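Local coordinates for protein biotin transporter BioY (Lactococcus lactis subsp. cremoris, PDB 4DVE) that binds biotin within the membrane and probably serves as the substrate-specific S component of an energy-coupling factor (ECF) type ABC transporter, at residues G59-P64 with R186-G191; L120-S125 with L132-L137; M53-A58 with I69-F74. All coordinates share one frame; numbering follows the deposited sequence.

Interaction 1. Residues G59-P64 with R186-G191; sequences GGLLGP and RLRKQG. With BNG (nonyl beta-D-glucopyranoside), chain F.
The guanidinium group of Arg188 meets Gly60 edge-on: the carbonyl oxygen of the glycine lies at the edge formed by NE and NH2, only slightly out of the guanidinium plane, and Gly60 CA also lies at that edge. Both nitrogens bond to this one oxygen. Arg188 NH2 makes the shorter bond, 2.8 Å to Gly60 O with an N-H...O angle of 153°, while Arg188 NE stands 3.0 Å from Gly60 O and almost in line with the C=O bond. A side-on grip on a single acceptor should limit rotation of the flat group about its last torsions. The arginine chain is bent at chi3 (-135°), which turns the head back to the carbonyl although CB does not face helix 52-80. Its strongest polar partner is Glu131, whose OE1 forms a salt bridge with NH2, so the same nitrogen ties a carboxylate to the carbonyl, and the carboxylate probably balances the charge.

Beside this polar grip, Leu61 and Leu187 add a small apolar patch. Leu61 CD1 touches Leu187 CD1 at 3.9 Å, and Leu61 CD2 lies equally far, 3.9 Å, from Leu187 CB, so both branches of Leu61 are used. Met26 of helix 13-33 also touches Leu61. Pro64 lies beside the O2 hydroxyl of a bound nonyl glucoside.

Pro64 has no N-H to offer the preceding turn, and Gly60 O is the carbonyl that would have received that bond in a regular alpha-helix. Together with the positive phi of Gly63 (77°), this marks a helix break at Gly63-Pro64, where the missing proline N-H deprives Gly60 O of its usual i+4 donor and Arg188, from the end of helix 170-189, supplies the bonds.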
loop_
_atom_site.group_PDB
_atom_site.type_symbol
_atom_site.label_atom_id
_atom_site.label_comp_id
_atom_site.label_asym_id
_atom_site.label_seq_id
_atom_site.Cartn_x
_atom_site.Cartn_y
_atom_site.Cartn_z
ATOM N N GLY A 59 -3.481 1.184 -6.214
ATOM C CA GLY A 59 -4.177 2.376 -6.749
ATOM C C GLY A 59 -3.678 2.867 -8.102
ATOM O O GLY A 59 -4.450 3.409 -8.899
ATOM N N GLY A 60 -2.388 2.680 -8.383
ATOM C CA GLY A 60 -1.820 3.079 -9.661
ATOM C C GLY A 60 -2.159 2.128 -10.794
ATOM O O GLY A 60 -2.037 2.493 -11.974
ATOM N N LEU A 61 -2.548 0.904 -10.445
ATOM C CA LEU A 61 -2.975 -0.080 -11.448
ATOM C C LEU A 61 -4.476 -0.119 -11.630
ATOM O O LEU A 61 -4.961 -0.114 -12.751
ATOM C CB LEU A 61 -2.461 -1.480 -11.119
ATOM C CG LEU A 61 -0.968 -1.669 -11.377
ATOM C CD1 LEU A 61 -0.448 -3.001 -10.809
ATOM C CD2 LEU A 61 -0.685 -1.493 -12.868
ATOM N N LEU A 62 -5.210 -0.154 -10.524
ATOM C CA LEU A 62 -6.620 -0.448 -10.566
ATOM C C LEU A 62 -7.471 0.741 -10.219
ATOM O O LEU A 62 -8.696 0.630 -10.154
ATOM C CB LEU A 62 -6.905 -1.623 -9.615
ATOM C CG LEU A 62 -6.279 -2.957 -10.079
ATOM C CD1 LEU A 62 -6.583 -4.099 -9.123
ATOM C CD2 LEU A 62 -6.698 -3.321 -11.511
ATOM N N GLY A 63 -6.822 1.879 -9.931
ATOM C CA GLY A 63 -7.549 3.115 -9.648
ATOM C C GLY A 63 -8.137 3.154 -8.261
ATOM O O GLY A 63 -7.914 2.232 -7.453
ATOM N N PRO A 64 -8.863 4.248 -7.953
ATOM C CA PRO A 64 -9.235 4.486 -6.560
ATOM C C PRO A 64 -10.320 3.554 -6.028
ATOM O O PRO A 64 -10.429 3.393 -4.813
ATOM C CB PRO A 64 -9.720 5.937 -6.568
ATOM C CG PRO A 64 -10.213 6.144 -7.986
ATOM C CD PRO A 64 -9.240 5.374 -8.827
ATOM N N ARG A 186 5.158 0.545 -16.624
ATOM C CA ARG A 186 5.345 -0.564 -17.572
ATOM C C ARG A 186 4.088 -1.409 -17.782
ATOM O O ARG A 186 3.698 -1.675 -18.926
ATOM C CB ARG A 186 6.483 -1.501 -17.156
ATOM C CG ARG A 186 7.793 -1.220 -17.849
ATOM C CD ARG A 186 8.943 -1.941 -17.163
ATOM N NE ARG A 186 10.221 -1.265 -17.399
ATOM C CZ ARG A 186 11.374 -1.596 -16.823
ATOM N NH1 ARG A 186 11.439 -2.605 -15.952
ATOM N NH2 ARG A 186 12.475 -0.905 -17.121
ATOM N N LEU A 187 3.482 -1.870 -16.698
ATOM C CA LEU A 187 2.245 -2.642 -16.804
ATOM C C LEU A 187 1.134 -1.890 -17.540
ATOM O O LEU A 187 0.367 -2.506 -18.268
ATOM C CB LEU A 187 1.740 -3.118 -15.457
ATOM C CG LEU A 187 2.563 -4.232 -14.816
ATOM C CD1 LEU A 187 1.990 -4.498 -13.426
ATOM C CD2 LEU A 187 2.622 -5.520 -15.653
ATOM N N ARG A 188 1.074 -0.568 -17.361
ATOM C CA ARG A 188 0.058 0.239 -17.995
ATOM C C ARG A 188 0.317 0.589 -19.460
ATOM O O ARG A 188 -0.628 0.890 -20.164
ATOM C CB ARG A 188 -0.074 1.573 -17.311
ATOM C CG ARG A 188 -0.920 1.622 -16.046
ATOM C CD ARG A 188 -1.409 3.064 -15.962
ATOM N NE ARG A 188 -1.255 3.496 -14.648
ATOM C CZ ARG A 188 -0.350 4.350 -14.177
ATOM N NH1 ARG A 188 0.499 5.076 -14.917
ATOM N NH2 ARG A 188 -0.368 4.486 -12.897
ATOM N N LYS A 189 1.583 0.639 -19.874
ATOM C CA LYS A 189 1.960 1.271 -21.135
ATOM C C LYS A 189 1.254 0.561 -22.290
ATOM O O LYS A 189 0.860 1.191 -23.268
ATOM C CB LYS A 189 3.493 1.344 -21.295
ATOM C CG LYS A 189 4.110 0.557 -22.434
ATOM C CD LYS A 189 5.617 0.763 -22.496
ATOM C CE LYS A 189 5.982 2.187 -22.902
ATOM N NZ LYS A 189 7.341 2.282 -23.513
ATOM N N GLN A 190 1.099 -0.750 -22.152
ATOM C CA GLN A 190 0.005 -1.465 -22.792
ATOM C C GLN A 190 -0.575 -2.403 -21.712
ATOM O O GLN A 190 0.193 -3.068 -21.016
ATOM C CB GLN A 190 0.477 -2.206 -24.054
ATOM C CG GLN A 190 1.317 -3.464 -23.835
ATOM C CD GLN A 190 0.501 -4.750 -23.884
ATOM O OE1 GLN A 190 -0.687 -4.763 -23.559
ATOM N NE2 GLN A 190 1.140 -5.841 -24.300
ATOM N N GLY A 191 -1.901 -2.477 -21.557
ATOM C CA GLY A 191 -2.870 -1.912 -22.499
ATOM C C GLY A 191 -3.612 -0.672 -22.023
ATOM O O GLY A 191 -3.174 0.464 -22.311
HETATM C C1 BNG F . -14.193 7.086 -6.109
HETATM C C2 BNG F . -13.900 7.307 -7.588
HETATM C C3 BNG F . -13.279 8.679 -7.821
HETATM C C4 BNG F . -14.088 9.770 -7.129
HETATM C C5 BNG F . -14.372 9.400 -5.678
HETATM C C6 BNG F . -15.246 10.454 -5.009
HETATM C "C1'" BNG F . -14.900 5.441 -4.568
HETATM C "C2'" BNG F . -14.273 4.060 -4.415
HETATM C "C3'" BNG F . -14.939 3.281 -3.287
HETATM C "C4'" BNG F . -13.910 2.482 -2.496
HETATM C "C5'" BNG F . -14.450 1.102 -2.136
HETATM C "C6'" BNG F . -14.171 0.771 -0.675
HETATM C "C7'" BNG F . -13.818 -0.702 -0.507
HETATM C "C8'" BNG F . -13.728 -1.077 0.968
HETATM C "C9'" BNG F . -13.241 -2.500 1.136
HETATM O O1 BNG F . -14.856 5.834 -5.938
HETATM O O2 BNG F . -13.002 6.292 -8.053
HETATM O O3 BNG F . -13.224 8.945 -9.228
HETATM O O4 BNG F . -13.362 11.004 -7.175
HETATM O O5 BNG F . -15.029 8.137 -5.629
HETATM O O6 BNG F . -16.392 9.823 -4.426
#

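Interaction 2. Residues L120-S125 with L132-L137; sequences LKITTS and LIIVLL
Leu120 and Ile122 meet Ile134 in a small, wholly apolar contact that closes the connection between helices 100-119 and 128-155 upon itself. It buries 91 Å² in all, and one methyl group of the helix makes both of the close approaches: Ile134 CD1 lies 3.8 Å from Ile122 CG1 and 4.1 Å from Leu120 CD1. The two isoleucines reach toward one another tip to tip, whereas Leu120 comes in at a slant. Ile134 has its CG1 anti to the carbonyl carbon and is extended at chi2 (159°), which carries CD1 out from the helix toward the loop. Phe116 and Leu117 of helix 100-119 also pack on Ile134, and Leu117 touches Ile122 as well, so the methyl contact belongs to a larger apolar cluster.

The backbone on the loop side is firmly shaped by polar bonds. Ile122 O accepts from Ser125 N at 3.2 Å and from Ser125 OG at 2.8 Å, both from one face of the carbonyl plane, with the hydroxyl 37° above it. Arg185 of helix 170-189 gives the same oxygen a further hydrogen bond through NH1 and binds Ser125 O through NH2, pinning this turn from another helix. Ser125 OG in addition receives a bond from Asn127 N, which links the turn to the approach of the next helix.

Just before Ile122, Lys121 takes a positive phi of 57° and serves as the C-prime residue of a Schellman motif, with Ile122 N bonded to Leu117 O and Lys121 N to Lys118 O. The chain thereby leaves its helix and delivers Ile122 to the following one: a Schellman C-cap followed by a short loop joining two consecutive helices of the membrane domain.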
loop_
_atom_site.group_PDB
_atom_site.type_symbol
_atom_site.label_atom_id
_atom_site.label_comp_id
_atom_site.label_asym_id
_atom_site.label_seq_id
_atom_site.Cartn_x
_atom_site.Cartn_y
_atom_site.Cartn_z
ATOM N N LEU A 120 -5.229 14.474 -11.650
ATOM C CA LEU A 120 -4.152 15.228 -12.285
ATOM C C LEU A 120 -3.741 14.637 -13.633
ATOM O O LEU A 120 -2.720 15.054 -14.185
ATOM C CB LEU A 120 -2.947 15.294 -11.352
ATOM C CG LEU A 120 -3.253 15.927 -9.988
ATOM C CD1 LEU A 120 -2.078 15.763 -9.036
ATOM C CD2 LEU A 120 -3.629 17.397 -10.147
ATOM N N LYS A 121 -4.503 13.654 -14.137
ATOM C CA LYS A 121 -4.294 13.069 -15.472
ATOM C C LYS A 121 -2.889 12.487 -15.698
ATOM O O LYS A 121 -2.367 12.504 -16.835
ATOM C CB LYS A 121 -4.619 14.125 -16.561
ATOM C CG LYS A 121 -6.010 14.749 -16.447
ATOM C CD LYS A 121 -6.235 15.828 -17.510
ATOM C CE LYS A 121 -7.716 16.087 -17.764
ATOM N NZ LYS A 121 -7.953 17.091 -18.849
ATOM N N ILE A 122 -2.299 11.938 -14.635
ATOM C CA ILE A 122 -0.910 11.458 -14.639
ATOM C C ILE A 122 -0.745 10.230 -15.530
ATOM O O ILE A 122 0.277 9.992 -16.160
ATOM C CB ILE A 122 -0.466 11.062 -13.203
ATOM C CG1 ILE A 122 -0.396 12.288 -12.287
ATOM C CG2 ILE A 122 0.868 10.327 -13.213
ATOM C CD1 ILE A 122 0.586 13.366 -12.712
ATOM N N THR A 123 -1.799 9.453 -15.554
ATOM C CA THR A 123 -1.850 8.155 -16.183
ATOM C C THR A 123 -1.870 8.293 -17.727
ATOM O O THR A 123 -1.508 7.380 -18.462
ATOM C CB THR A 123 -3.106 7.488 -15.554
ATOM O OG1 THR A 123 -2.737 6.639 -14.429
ATOM C CG2 THR A 123 -3.932 6.891 -16.477
ATOM N N THR A 124 -2.271 9.460 -18.197
ATOM C CA THR A 124 -2.313 9.781 -19.619
ATOM C C THR A 124 -1.120 10.634 -20.088
ATOM O O THR A 124 -1.072 11.058 -21.238
ATOM C CB THR A 124 -3.641 10.484 -19.907
ATOM O OG1 THR A 124 -4.665 9.472 -19.960
ATOM C CG2 THR A 124 -3.602 11.217 -21.215
ATOM N N SER A 125 -0.156 10.875 -19.196
ATOM C CA SER A 125 1.000 11.735 -19.495
ATOM C C SER A 125 2.297 10.941 -19.380
ATOM O O SER A 125 2.293 9.778 -18.969
ATOM C CB SER A 125 1.049 12.887 -18.494
ATOM O OG SER A 125 1.286 12.370 -17.189
ATOM N N LEU A 132 5.502 9.582 -9.032
ATOM C CA LEU A 132 6.380 9.206 -7.924
ATOM C C LEU A 132 6.097 10.073 -6.685
ATOM O O LEU A 132 6.059 9.574 -5.569
ATOM C CB LEU A 132 7.870 9.295 -8.318
ATOM C CG LEU A 132 8.898 8.983 -7.211
ATOM C CD1 LEU A 132 8.667 7.610 -6.570
ATOM C CD2 LEU A 132 10.335 9.101 -7.736
ATOM N N ILE A 133 5.873 11.361 -6.901
ATOM C CA ILE A 133 5.582 12.245 -5.792
ATOM C C ILE A 133 4.237 11.897 -5.137
ATOM O O ILE A 133 4.135 11.906 -3.916
ATOM C CB ILE A 133 5.644 13.725 -6.211
ATOM C CG1 ILE A 133 7.077 14.099 -6.648
ATOM C CG2 ILE A 133 5.138 14.620 -5.079
ATOM C CD1 ILE A 133 8.185 13.664 -5.684
ATOM N N ILE A 134 3.220 11.590 -5.940
ATOM C CA ILE A 134 1.919 11.134 -5.406
ATOM C C ILE A 134 2.078 9.837 -4.603
ATOM O O ILE A 134 1.527 9.691 -3.483
ATOM C CB ILE A 134 0.863 10.976 -6.533
ATOM C CG1 ILE A 134 0.547 12.345 -7.143
ATOM C CG2 ILE A 134 -0.426 10.302 -6.026
ATOM C CD1 ILE A 134 -0.064 12.235 -8.542
ATOM N N VAL A 135 2.859 8.905 -5.135
ATOM C CA VAL A 135 3.088 7.651 -4.435
ATOM C C VAL A 135 3.843 7.899 -3.119
ATOM O O VAL A 135 3.488 7.351 -2.085
ATOM C CB VAL A 135 3.805 6.598 -5.321
ATOM C CG1 VAL A 135 4.238 5.388 -4.480
ATOM C CG2 VAL A 135 2.888 6.166 -6.480
ATOM N N LEU A 136 4.855 8.758 -3.157
ATOM C CA LEU A 136 5.614 9.129 -1.952
ATOM C C LEU A 136 4.683 9.754 -0.904
ATOM O O LEU A 136 4.685 9.374 0.289
ATOM C CB LEU A 136 6.678 10.163 -2.328
ATOM C CG LEU A 136 7.999 10.463 -1.631
ATOM C CD1 LEU A 136 8.267 11.980 -1.569
ATOM C CD2 LEU A 136 8.241 9.761 -0.309
ATOM N N LEU A 137 3.874 10.713 -1.350
ATOM C CA LEU A 137 3.017 11.437 -0.416
ATOM C C LEU A 137 2.050 10.501 0.310
ATOM O O LEU A 137 1.925 10.553 1.558
ATOM C CB LEU A 137 2.270 12.547 -1.127
ATOM C CG LEU A 137 1.696 13.752 -0.416
ATOM C CD1 LEU A 137 2.758 14.525 0.388
ATOM C CD2 LEU A 137 1.087 14.668 -1.500
#

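Interaction 3. Residues M53-A58 with I69-F74; sequences MGIMMA and ISVGAF. With BNG (nonyl beta-D-glucopyranoside), chain E.
Beside Val71, which carries the contact with Ile55 and Ala58, the hydroxyl of Ser70 is held by polar bonds outside the two segments: Ser70 OG is hydrogen-bonded to Ser23 O of helix 13-33 and weakly to Tyr66 O one turn earlier in its own helix. Ser70 O also bonds to Thr27 OG1. These links fasten helix segment 69-74 to helix 13-33, while its neighbouring face meets segment 53-58 without any hydrogen bond across.

That meeting centres on the two methyls of Val71. Ile55 CD1 touches both almost equally, at 3.9 Å from Val71 CG1 and 4.0 Å from Val71 CG2, the side chains crossing at about a right angle. Val71 CG2 also packs 3.8 Å from Ala58 CB, one turn of helix farther on. With chi1 at 169°, Val71 directs CG1 beside its own carbonyl carbon and CG2 beside the N, so the fork spans Ile55 and Ala58 together. Ile55 CD1 further approaches Phe74 CD2, 4.2 Å away, obliquely to the ring.

Both segments belong to helix 52-80, yet the axes of the short segments 53-58 and 69-74 form an angle of 149° and come within 9.9 Å, because the helix bends sharply between them; the two halves pack against each other as a near-antiparallel hairpin. On the far flank of 69-74, Ala73 CB lies 3.5 Å from O2 of a detergent glucose.

Around the hairpin, Met26 of helix 13-33 touches Ala58 and Ser70, and Trp106 of helix 100-119, a residue of the biotin pocket, lies on Ile55 and Phe74. Phe74 is about 7 Å from the biotin itself, consistent with a second-shell place, in touch with the pocket residues Trp106 and Leu85. Thr180 of helix 170-189 touches the selenomethionines Met53, Met56 and Met57.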
loop_
_atom_site.group_PDB
_atom_site.type_symbol
_atom_site.label_atom_id
_atom_site.label_comp_id
_atom_site.label_asym_id
_atom_site.label_seq_id
_atom_site.Cartn_x
_atom_site.Cartn_y
_atom_site.Cartn_z
HETATM N N MSE A 53 4.845 -2.212 -0.306
HETATM C CA MSE A 53 5.000 -1.900 -1.731
HETATM C C MSE A 53 3.754 -2.280 -2.546
HETATM O O MSE A 53 3.351 -1.565 -3.500
HETATM C CB MSE A 53 6.234 -2.627 -2.268
HETATM C CG MSE A 53 6.455 -2.276 -3.743
HETATM SE SE MSE A 53 8.156 -3.028 -4.415
HETATM C CE MSE A 53 7.573 -4.902 -4.499
ATOM N N GLY A 54 3.171 -3.437 -2.238
ATOM C CA GLY A 54 1.983 -3.894 -2.962
ATOM C C GLY A 54 0.795 -2.957 -2.740
ATOM O O GLY A 54 -0.046 -2.776 -3.630
ATOM N N ILE A 55 0.717 -2.412 -1.529
ATOM C CA ILE A 55 -0.286 -1.443 -1.172
ATOM C C ILE A 55 -0.128 -0.200 -2.045
ATOM O O ILE A 55 -1.111 0.366 -2.492
ATOM C CB ILE A 55 -0.199 -1.005 0.313
ATOM C CG1 ILE A 55 -0.244 -2.218 1.261
ATOM C CG2 ILE A 55 -1.326 -0.018 0.634
ATOM C CD1 ILE A 55 -1.441 -3.133 1.054
HETATM N N MSE A 56 1.117 0.187 -2.303
HETATM C CA MSE A 56 1.417 1.361 -3.109
HETATM C C MSE A 56 1.025 1.186 -4.550
HETATM O O MSE A 56 0.589 2.152 -5.202
HETATM C CB MSE A 56 2.919 1.668 -3.104
HETATM C CG MSE A 56 3.400 2.138 -1.762
HETATM SE SE MSE A 56 5.338 2.533 -1.836
HETATM C CE MSE A 56 5.804 2.051 0.022
HETATM N N MSE A 57 1.213 -0.022 -5.077
HETATM C CA MSE A 57 0.931 -0.311 -6.486
HETATM C C MSE A 57 -0.534 -0.415 -6.858
HETATM O O MSE A 57 -0.900 -0.159 -8.020
HETATM C CB MSE A 57 1.552 -1.661 -6.839
HETATM C CG MSE A 57 3.080 -1.619 -6.866
HETATM SE SE MSE A 57 3.808 -3.462 -6.856
HETATM C CE MSE A 57 2.823 -4.090 -8.449
ATOM N N ALA A 58 -1.372 -0.818 -5.901
ATOM C CA ALA A 58 -2.784 -1.151 -6.144
ATOM C C ALA A 58 -3.586 -0.014 -6.787
ATOM O O ALA A 58 -4.318 -0.237 -7.766
ATOM C CB ALA A 58 -3.451 -1.602 -4.841
ATOM N N ILE A 69 -10.549 -1.917 -3.170
ATOM C CA ILE A 69 -11.194 -3.199 -2.957
ATOM C C ILE A 69 -10.130 -4.286 -2.800
ATOM O O ILE A 69 -10.246 -5.118 -1.912
ATOM C CB ILE A 69 -12.195 -3.506 -4.091
ATOM C CG1 ILE A 69 -13.400 -2.549 -3.979
ATOM C CG2 ILE A 69 -12.674 -4.961 -4.072
ATOM C CD1 ILE A 69 -14.373 -2.672 -5.134
ATOM N N SER A 70 -9.121 -4.294 -3.670
ATOM C CA SER A 70 -8.052 -5.292 -3.585
ATOM C C SER A 70 -7.328 -5.302 -2.239
ATOM O O SER A 70 -7.019 -6.383 -1.707
ATOM C CB SER A 70 -6.984 -5.051 -4.662
ATOM O OG SER A 70 -7.406 -5.582 -5.868
ATOM N N VAL A 71 -6.972 -4.108 -1.759
ATOM C CA VAL A 71 -6.302 -3.928 -0.447
ATOM C C VAL A 71 -7.258 -4.283 0.682
ATOM O O VAL A 71 -6.888 -4.938 1.663
ATOM C CB VAL A 71 -5.708 -2.487 -0.284
ATOM C CG1 VAL A 71 -5.254 -2.212 1.161
ATOM C CG2 VAL A 71 -4.557 -2.297 -1.277
ATOM N N GLY A 72 -8.506 -3.875 0.524
ATOM C CA GLY A 72 -9.547 -4.182 1.484
ATOM C C GLY A 72 -9.706 -5.664 1.680
ATOM O O GLY A 72 -9.842 -6.133 2.812
ATOM N N ALA A 73 -9.661 -6.406 0.580
ATOM C CA ALA A 73 -9.838 -7.834 0.644
ATOM C C ALA A 73 -8.679 -8.474 1.402
ATOM O O ALA A 73 -8.877 -9.409 2.178
ATOM C CB ALA A 73 -9.994 -8.430 -0.764
ATOM N N PHE A 74 -7.468 -7.994 1.128
ATOM C CA PHE A 74 -6.267 -8.447 1.819
ATOM C C PHE A 74 -6.409 -8.201 3.339
ATOM O O PHE A 74 -6.176 -9.085 4.162
ATOM C CB PHE A 74 -5.031 -7.711 1.246
ATOM C CG PHE A 74 -3.854 -7.667 2.177
ATOM C CD1 PHE A 74 -3.151 -8.819 2.492
ATOM C CD2 PHE A 74 -3.434 -6.466 2.738
ATOM C CE1 PHE A 74 -2.072 -8.787 3.390
ATOM C CE2 PHE A 74 -2.339 -6.433 3.607
ATOM C CZ PHE A 74 -1.678 -7.588 3.935
HETATM C C1 BNG E . -10.348 -11.022 -4.052
HETATM C C2 BNG E . -10.366 -9.730 -4.860
HETATM C C3 BNG E . -11.786 -9.201 -5.015
HETATM C C4 BNG E . -12.729 -10.300 -5.491
HETATM C C5 BNG E . -12.571 -11.558 -4.646
HETATM C C6 BNG E . -13.458 -12.682 -5.167
HETATM C "C1'" BNG E . -8.964 -12.802 -3.352
HETATM C "C2'" BNG E . -7.693 -13.534 -3.769
HETATM C "C3'" BNG E . -7.078 -14.274 -2.587
HETATM C "C4'" BNG E . -5.694 -14.810 -2.939
HETATM C "C5'" BNG E . -5.119 -15.631 -1.791
HETATM C "C6'" BNG E . -3.651 -15.960 -2.039
HETATM C "C7'" BNG E . -3.158 -17.022 -1.063
HETATM C "C8'" BNG E . -1.643 -17.170 -1.136
HETATM C "C9'" BNG E . -1.190 -17.426 -2.556
HETATM O O1 BNG E . -9.019 -11.537 -4.008
HETATM O O2 BNG E . -9.560 -8.745 -4.203
HETATM O O3 BNG E . -11.795 -8.124 -5.960
HETATM O O4 BNG E . -14.081 -9.837 -5.409
HETATM O O5 BNG E . -11.208 -11.979 -4.668
HETATM O O6 BNG E . -12.996 -13.935 -4.650
#

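Interactions 1 and 3 both draw on helix 52-80: in interaction 3 its halves pack together, and interaction 1 meets the same helix at its bend; their centres are 13 Å apart, with Leu62 CD1 3.7 Å from Ser70 OG. Interaction 2 is nested within the loop closed by interaction 1, its centre 12 Å away, and the two touch where Arg188 CZ lies 3.3 Å from Thr123 OG1. Between interactions 2 and 3 the centres stand 17 Å apart, joined by Val135 CG1 at 4.0 Å from Met56 SE. In interaction 3 the side chain of Phe74 is about 7 Å from biotin, while interactions 1 and 2 sit together about 15 Å from the centre of the chain.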